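Local coordinates for protein putative alpha KG dependent 2,4-D dioxygenase (Burkholderia xenovorans, PDB 5J92) that probably acts as an iron(II)- and 2-oxoglutarate-dependent dioxygenase of the TfdA family, with one ferrous ion bound by two histidines and an aspartate, at residues His17-Ala22 against Asp153-Tyr158; Tyr140-Val145 against Trp256-Leu261; Lys167-Leu172 against Glu204-His209. One frame throughout, in Å; residues are numbered along the deposited sequence.

Contact 1. Residues His17-Ala22 against Asp153-Tyr158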
# COMPACT_ATOMS: atom_id res chain seq x y z
N HIS A 17 1.14 23.60 -5.20
CA HIS A 17 1.06 22.89 -3.93
C HIS A 17 1.95 23.68 -2.99
O HIS A 17 2.90 24.33 -3.46
CB HIS A 17 1.56 21.44 -4.09
CG HIS A 17 1.48 20.61 -2.85
ND1 HIS A 17 2.46 20.64 -1.88
CD2 HIS A 17 0.55 19.72 -2.43
CE1 HIS A 17 2.12 19.82 -0.90
NE2 HIS A 17 0.97 19.24 -1.21
N PRO A 18 1.66 23.72 -1.70
CA PRO A 18 2.48 24.58 -0.82
C PRO A 18 3.97 24.23 -0.85
O PRO A 18 4.80 25.12 -0.65
CB PRO A 18 1.85 24.38 0.56
CG PRO A 18 0.97 23.18 0.43
CD PRO A 18 0.50 23.16 -0.99
N PHE A 19 4.34 22.98 -1.09
CA PHE A 19 5.77 22.69 -1.06
C PHE A 19 6.27 21.63 -2.04
O PHE A 19 7.49 21.42 -2.11
CB PHE A 19 6.19 22.31 0.37
CG PHE A 19 5.34 21.23 1.01
CD1 PHE A 19 5.54 19.89 0.71
CD2 PHE A 19 4.39 21.56 1.97
CE1 PHE A 19 4.78 18.89 1.32
CE2 PHE A 19 3.62 20.58 2.59
CZ PHE A 19 3.82 19.23 2.26
N ILE A 20 5.42 20.96 -2.81
CA ILE A 20 5.87 19.91 -3.72
C ILE A 20 6.07 20.44 -5.14
O ILE A 20 7.03 20.07 -5.80
CB ILE A 20 4.88 18.73 -3.73
CG1 ILE A 20 4.80 18.08 -2.35
CG2 ILE A 20 5.30 17.70 -4.80
CD1 ILE A 20 3.73 17.01 -2.25
N ALA A 21 5.15 21.26 -5.63
CA ALA A 21 5.07 21.56 -7.05
C ALA A 21 4.80 23.03 -7.28
O ALA A 21 4.08 23.68 -6.50
CB ALA A 21 3.98 20.72 -7.73
N ALA A 22 5.36 23.55 -8.37
CA ALA A 22 5.11 24.93 -8.77
C ALA A 22 5.19 25.03 -10.29
O ALA A 22 5.98 24.34 -10.94
CB ALA A 22 6.13 25.89 -8.16
N ASP A 153 6.34 13.63 -1.45
CA ASP A 153 7.49 14.39 -0.95
C ASP A 153 8.22 13.59 0.13
O ASP A 153 7.73 13.45 1.25
CB ASP A 153 7.02 15.74 -0.41
CG ASP A 153 8.19 16.68 -0.07
OD1 ASP A 153 9.33 16.20 0.13
OD2 ASP A 153 7.93 17.91 -0.00
N MET A 154 9.40 13.04 -0.22
CA MET A 154 10.19 12.27 0.74
C MET A 154 10.88 13.14 1.79
O MET A 154 11.33 12.60 2.82
CB MET A 154 11.24 11.43 0.00
CG MET A 154 10.67 10.38 -0.95
SD MET A 154 9.60 9.20 -0.12
CE MET A 154 8.00 9.85 -0.51
N ARG A 155 11.04 14.44 1.53
CA ARG A 155 11.57 15.35 2.56
C ARG A 155 10.52 15.58 3.64
O ARG A 155 10.81 15.47 4.84
CB ARG A 155 11.97 16.69 1.93
CG ARG A 155 12.68 16.58 0.59
CD ARG A 155 12.66 17.90 -0.15
NE ARG A 155 11.28 18.35 -0.39
CZ ARG A 155 10.93 19.53 -0.90
NH1 ARG A 155 11.87 20.42 -1.24
NH2 ARG A 155 9.64 19.83 -1.08
N ALA A 156 9.29 15.92 3.22
CA ALA A 156 8.21 16.11 4.17
C ALA A 156 7.94 14.84 4.96
O ALA A 156 7.70 14.89 6.17
CB ALA A 156 6.94 16.55 3.42
N ALA A 157 8.00 13.69 4.29
CA ALA A 157 7.79 12.43 5.00
C ALA A 157 8.87 12.21 6.04
O ALA A 157 8.59 11.77 7.16
CB ALA A 157 7.76 11.27 4.00
N TYR A 158 10.13 12.48 5.69
CA TYR A 158 11.20 12.35 6.67
C TYR A 158 10.96 13.30 7.84
O TYR A 158 11.08 12.91 9.01
CB TYR A 158 12.56 12.61 6.03
CG TYR A 158 13.68 12.56 7.04
CD1 TYR A 158 14.25 11.35 7.42
CD2 TYR A 158 14.15 13.72 7.65
CE1 TYR A 158 15.25 11.29 8.36
CE2 TYR A 158 15.16 13.67 8.58
CZ TYR A 158 15.71 12.46 8.93
OH TYR A 158 16.70 12.40 9.87
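Asp153 and Ile20 meet first through carbon, and following the aspartate outward illustrates how one carboxylate can serve a helix start, an arginine and a loop far away in sequence. At its root, CB of Asp153 rests against CG1 of Ile20 at 3.8 Å; the two side chains run past one another in opposite directions. A chi1 of -171° swings CG away from the backbone nitrogen and brings the carboxylate to the first turn of helix 154-159. Asp153 is the N-cap of that helix, and OD1 accepts from Ala156 N at 3.1 Å, a donor lying above the carboxylate plane, and more weakly from Arg155 N. From the other face, and on the syn side, Arg155 NE reaches the same OD1 at 2.9 Å. The second oxygen, OD2, takes Arg155 NH2 at 2.8 Å, completing a side-on, two-nitrogen salt bridge. OD2 also lies near the plane of the Phe19 ring, at its edge, 3.2 Å from CD1, while CE1 of that ring touches CB of Ala156 at 3.8 Å.

A bend at chi3 of Arg155 brings the guanidinium alongside the carboxylate, edge-on, with NE and NH2 turned to its two oxygens. NH2 also donates to Phe19 O at 2.9 Å; the oxygen lies in the guanidinium plane, but the donor stands above the carbonyl plane and the bond is bent (130°). NH1 is held by Gln47 O. His17 ND1 accepts from both Phe19 N and Ile20 N, shaping the turn that presents this carbonyl. Asp153 ends strand 149-153, which pairs with 269-273, the strand of the iron ligand His271, and 17-22 leads into strand 21-25. The chemistry implies a buried ion pair whose charges probably offset each other, the arginine tying the N-terminal loop to the helix start.

Contact 2. Residues Tyr140-Val145 against Trp256-Leu261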
# COMPACT_ATOMS: atom_id res chain seq x y z
N TYR A 140 1.64 15.34 -24.91
CA TYR A 140 1.09 15.61 -26.23
C TYR A 140 -0.41 15.40 -26.28
O TYR A 140 -1.13 16.21 -26.86
CB TYR A 140 1.78 14.73 -27.28
CG TYR A 140 3.10 15.28 -27.78
CD1 TYR A 140 4.15 15.52 -26.89
CD2 TYR A 140 3.29 15.56 -29.12
CE1 TYR A 140 5.36 16.03 -27.35
CE2 TYR A 140 4.48 16.07 -29.59
CZ TYR A 140 5.52 16.30 -28.70
OH TYR A 140 6.71 16.80 -29.18
N ILE A 141 -0.90 14.30 -25.71
CA ILE A 141 -2.33 13.97 -25.73
C ILE A 141 -2.72 13.53 -24.32
O ILE A 141 -2.11 12.61 -23.78
CB ILE A 141 -2.67 12.89 -26.77
CG1 ILE A 141 -2.22 13.33 -28.17
CG2 ILE A 141 -4.15 12.61 -26.76
CD1 ILE A 141 -2.46 12.28 -29.30
N VAL A 142 -3.71 14.19 -23.74
CA VAL A 142 -4.11 13.99 -22.35
C VAL A 142 -5.47 13.30 -22.33
O VAL A 142 -6.42 13.82 -22.94
CB VAL A 142 -4.19 15.32 -21.57
CG1 VAL A 142 -4.64 15.07 -20.13
CG2 VAL A 142 -2.87 16.04 -21.58
N PRO A 143 -5.62 12.16 -21.66
CA PRO A 143 -6.94 11.54 -21.55
C PRO A 143 -7.86 12.36 -20.66
O PRO A 143 -7.42 13.08 -19.77
CB PRO A 143 -6.65 10.17 -20.92
CG PRO A 143 -5.15 9.98 -21.03
CD PRO A 143 -4.58 11.37 -20.99
N ALA A 144 -9.16 12.22 -20.90
CA ALA A 144 -10.13 13.07 -20.21
C ALA A 144 -10.24 12.70 -18.73
O ALA A 144 -10.41 13.58 -17.88
CB ALA A 144 -11.49 12.97 -20.90
N VAL A 145 -10.13 11.42 -18.40
CA VAL A 145 -10.39 10.94 -17.05
C VAL A 145 -9.17 10.16 -16.56
O VAL A 145 -8.73 9.22 -17.22
CB VAL A 145 -11.65 10.06 -16.98
CG1 VAL A 145 -11.95 9.67 -15.54
CG2 VAL A 145 -12.84 10.77 -17.64
N TRP A 256 -2.96 16.76 -15.68
CA TRP A 256 -2.20 17.16 -16.85
C TRP A 256 -2.98 18.13 -17.73
O TRP A 256 -4.21 18.03 -17.87
CB TRP A 256 -1.82 15.93 -17.66
CG TRP A 256 -0.67 15.20 -17.08
CD1 TRP A 256 -0.71 14.14 -16.20
CD2 TRP A 256 0.71 15.47 -17.32
NE1 TRP A 256 0.57 13.73 -15.90
CE2 TRP A 256 1.46 14.54 -16.57
CE3 TRP A 256 1.38 16.42 -18.10
CZ2 TRP A 256 2.85 14.53 -16.57
CZ3 TRP A 256 2.77 16.40 -18.12
CH2 TRP A 256 3.49 15.46 -17.34
N SER A 257 -2.25 19.06 -18.34
CA SER A 257 -2.75 19.87 -19.44
C SER A 257 -1.88 19.60 -20.65
O SER A 257 -0.69 19.26 -20.52
CB SER A 257 -2.72 21.37 -19.10
OG SER A 257 -3.59 21.69 -18.04
N VAL A 258 -2.46 19.76 -21.84
CA VAL A 258 -1.71 19.53 -23.06
C VAL A 258 -0.48 20.43 -23.10
O VAL A 258 -0.57 21.63 -22.81
CB VAL A 258 -2.61 19.73 -24.29
CG1 VAL A 258 -1.77 19.83 -25.57
CG2 VAL A 258 -3.60 18.57 -24.41
N ARG A 259 0.67 19.84 -23.42
CA ARG A 259 1.97 20.51 -23.54
C ARG A 259 2.48 21.09 -22.22
O ARG A 259 3.33 22.00 -22.24
CB ARG A 259 1.95 21.58 -24.63
CG ARG A 259 1.84 21.04 -26.05
CD ARG A 259 3.00 20.13 -26.40
NE ARG A 259 2.89 19.73 -27.80
CZ ARG A 259 3.92 19.50 -28.60
NH1 ARG A 259 5.16 19.62 -28.15
NH2 ARG A 259 3.71 19.16 -29.87
N ASP A 260 2.02 20.55 -21.09
CA ASP A 260 2.74 20.72 -19.84
C ASP A 260 4.10 20.05 -19.99
O ASP A 260 4.19 18.90 -20.43
CB ASP A 260 2.00 20.03 -18.69
CG ASP A 260 0.92 20.88 -18.04
OD1 ASP A 260 0.76 22.08 -18.36
OD2 ASP A 260 0.23 20.31 -17.17
N LEU A 261 5.16 20.76 -19.61
CA LEU A 261 6.46 20.13 -19.39
C LEU A 261 6.65 20.03 -17.88
O LEU A 261 6.77 21.06 -17.20
CB LEU A 261 7.58 20.92 -20.05
CG LEU A 261 8.89 20.19 -20.39
CD1 LEU A 261 9.89 21.16 -20.99
CD2 LEU A 261 9.51 19.52 -19.19
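Tyr140 opens the segment by offering a ring face to Arg259, a compact case of a cation-pi contact between two loops. CZ of the arginine stands 3.8 Å from the centroid of the Tyr140 ring and 20° off its normal, slightly toward the rim, with ring and guanidinium tilted 31° apart. NH2 approaches CE2 of the ring to 3.2 Å, and NH1 lies nearer the phenol end. A bend at chi2 of Arg259 (-60°) folds the guanidinium over the ring. The backbone of Tyr140 contributes too, its O lying 3.9 Å from CG1 of Val258.

Two residues on, Val142 divides its methyls: CG1 touches CB of Trp256 at 3.8 Å, and CG2 meets CG2 of Val258 at 3.9 Å. The receiving segment is shaped by a type II turn from Ser257 to Asp260, closed by Asp260 N to Ser257 O and reinforced by Asp260 OD2 accepting from Ser257 N at 3.0 Å.

Around this surface contact, Tyr140 and Ile141 form a classic beta bulge opposite Glu284 of strand 284-291, His286 of that strand stacks with the tyrosine ring, and the buried Trp256 packs on Leu137 and Ser139 of strand 132-139.

Contact 3. Residues Lys167-Leu172 against Glu204-His209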
# COMPACT_ATOMS: atom_id res chain seq x y z
N LYS A 167 14.53 7.53 14.62
CA LYS A 167 15.74 6.96 15.19
C LYS A 167 16.16 5.70 14.44
O LYS A 167 17.37 5.43 14.31
CB LYS A 167 15.52 6.66 16.68
CG LYS A 167 15.44 7.90 17.57
CD LYS A 167 15.01 7.50 18.99
CE LYS A 167 15.32 8.59 20.01
NZ LYS A 167 14.71 9.91 19.67
N VAL A 168 15.19 4.91 13.99
CA VAL A 168 15.50 3.64 13.35
C VAL A 168 16.14 3.85 11.97
O VAL A 168 17.08 3.15 11.60
CB VAL A 168 14.24 2.75 13.28
CG1 VAL A 168 14.48 1.54 12.40
CG2 VAL A 168 13.88 2.28 14.68
N VAL A 169 15.62 4.81 11.18
CA VAL A 169 16.11 4.93 9.81
C VAL A 169 17.51 5.53 9.75
O VAL A 169 18.20 5.38 8.73
CB VAL A 169 15.14 5.76 8.94
CG1 VAL A 169 13.76 5.10 8.90
CG2 VAL A 169 15.07 7.22 9.41
N GLU A 170 17.94 6.26 10.78
CA GLU A 170 19.22 6.96 10.74
C GLU A 170 20.37 6.01 10.45
O GLU A 170 20.62 5.07 11.21
CB GLU A 170 19.44 7.69 12.07
CG GLU A 170 20.24 8.98 11.95
CD GLU A 170 19.59 9.97 10.99
OE1 GLU A 170 20.34 10.77 10.38
OE2 GLU A 170 18.34 9.97 10.85
N GLY A 171 21.08 6.25 9.34
CA GLY A 171 22.26 5.48 8.98
C GLY A 171 22.01 4.17 8.27
O GLY A 171 22.97 3.44 7.98
N LEU A 172 20.76 3.83 7.98
CA LEU A 172 20.49 2.58 7.30
C LEU A 172 20.76 2.71 5.80
O LEU A 172 20.71 3.80 5.22
CB LEU A 172 19.03 2.16 7.50
CG LEU A 172 18.54 1.82 8.91
CD1 LEU A 172 17.11 1.35 8.80
CD2 LEU A 172 19.42 0.76 9.57
N GLU A 204 21.99 4.57 0.51
CA GLU A 204 21.63 5.01 1.86
C GLU A 204 20.17 5.43 1.91
O GLU A 204 19.66 6.08 0.99
CB GLU A 204 22.52 6.18 2.28
CG GLU A 204 23.97 5.78 2.53
CD GLU A 204 24.85 6.96 2.89
OE1 GLU A 204 24.32 8.10 2.95
OE2 GLU A 204 26.07 6.75 3.09
N LEU A 205 19.51 5.12 3.02
CA LEU A 205 18.08 5.39 3.15
C LEU A 205 17.79 6.86 3.44
O LEU A 205 16.79 7.39 2.96
CB LEU A 205 17.47 4.50 4.24
CG LEU A 205 15.96 4.63 4.50
CD1 LEU A 205 15.12 4.28 3.25
CD2 LEU A 205 15.55 3.79 5.68
N VAL A 206 18.65 7.54 4.20
CA VAL A 206 18.42 8.95 4.52
C VAL A 206 19.35 9.78 3.65
O VAL A 206 20.58 9.73 3.80
CB VAL A 206 18.63 9.24 6.02
CG1 VAL A 206 18.45 10.73 6.29
CG2 VAL A 206 17.66 8.41 6.85
N ARG A 207 18.77 10.55 2.74
CA ARG A 207 19.50 11.38 1.80
C ARG A 207 19.61 12.81 2.30
O ARG A 207 18.77 13.29 3.06
CB ARG A 207 18.81 11.40 0.43
CG ARG A 207 18.16 10.08 0.03
CD ARG A 207 17.78 10.12 -1.44
NE ARG A 207 18.99 10.08 -2.25
CZ ARG A 207 19.02 9.93 -3.57
NH1 ARG A 207 20.19 9.90 -4.20
NH2 ARG A 207 17.90 9.81 -4.27
N THR A 208 20.64 13.50 1.82
CA THR A 208 20.79 14.93 2.01
C THR A 208 20.89 15.60 0.65
O THR A 208 21.81 15.30 -0.13
CB THR A 208 22.01 15.27 2.87
OG1 THR A 208 21.86 14.65 4.15
CG2 THR A 208 22.12 16.77 3.04
N HIS A 209 19.96 16.48 0.36
CA HIS A 209 19.89 17.07 -0.97
C HIS A 209 21.03 18.05 -1.18
O HIS A 209 21.32 18.87 -0.30
CB HIS A 209 18.54 17.77 -1.18
CG HIS A 209 18.22 18.01 -2.62
ND1 HIS A 209 18.71 19.09 -3.31
CD2 HIS A 209 17.50 17.28 -3.50
CE1 HIS A 209 18.29 19.03 -4.56
NE2 HIS A 209 17.56 17.94 -4.71
O HOH W 1 20.71 6.35 6.01
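Leu172 O is the polar atom on which this contact turns, since Leu205 N and a bridging water both bind it. The backbone bond from Leu205 N is nearly straight (173°) and short, at 2.8 Å; the donor stands 29° out of the carbonyl plane. The water donates to the same oxygen at 2.7 Å and accepts from Val206 N at 3.0 Å, so the next amide along the second segment is joined to Leu172 O indirectly, the two atoms themselves being 4.4 Å apart. A single carbonyl thus serves two successive amides, one directly and one through solvent.

Beside this polar seam lies an apolar patch. CD2 of Leu205 meets CB of Val169 at 3.8 Å, with CG1 of the valine almost as near, and the two side chains cross at about a right angle. With CG of Leu205 opposite its own backbone nitrogen (chi1 -179°), CD2 is carried against Val169 at the end of helix 163-169. Val206 comes against the same valine, CG2 to CG2 at 3.8 Å, and this methyl also lies 3.6 Å from Val169 O. Leu241 of helix 231-245 packs on both Val169 and Leu205. On the exposed side, Glu170 OE2 comes near CG2 of Val206 and shares a hydrogen bond with Tyr158 OH, while OE1 makes a salt bridge to Lys215 NZ.

The first segment reaches this position by a type II beta turn from Val169 to Leu172, closed by Leu172 N to Val169 O at 3.1 Å; Gly171 occupies its third position with the positive phi that suits glycine. The turn takes the chain from helix 163-169 into strand 173-176, which runs antiparallel to strand 201-208 in a sheet of four strands.

Overall arrangement
The three contacts sample one fold, the double-stranded beta-helix of this cupin-clan family, from core to surface. Contact 1 is buried and relies on a charged network, with Ile20 about 9 Å from the iron ligand His271, side chain to side chain. Contact 2 joins two surface loops, where a cation and an aromatic face accompany apolar packing. Both involve strands of the six-stranded sheet: 21-25 in contact 1, 132-139 and 261-265 in contact 2. Contact 3, partly buried and away from the metal, belongs to a separate four-stranded sheet and uses main-chain and water-mediated bonds together with a small apolar cluster. Contacts 1 and 3 touch, Tyr158 packing on Val206 and Val169; contacts 2 and 3 lie on opposite sides of the chain's centre.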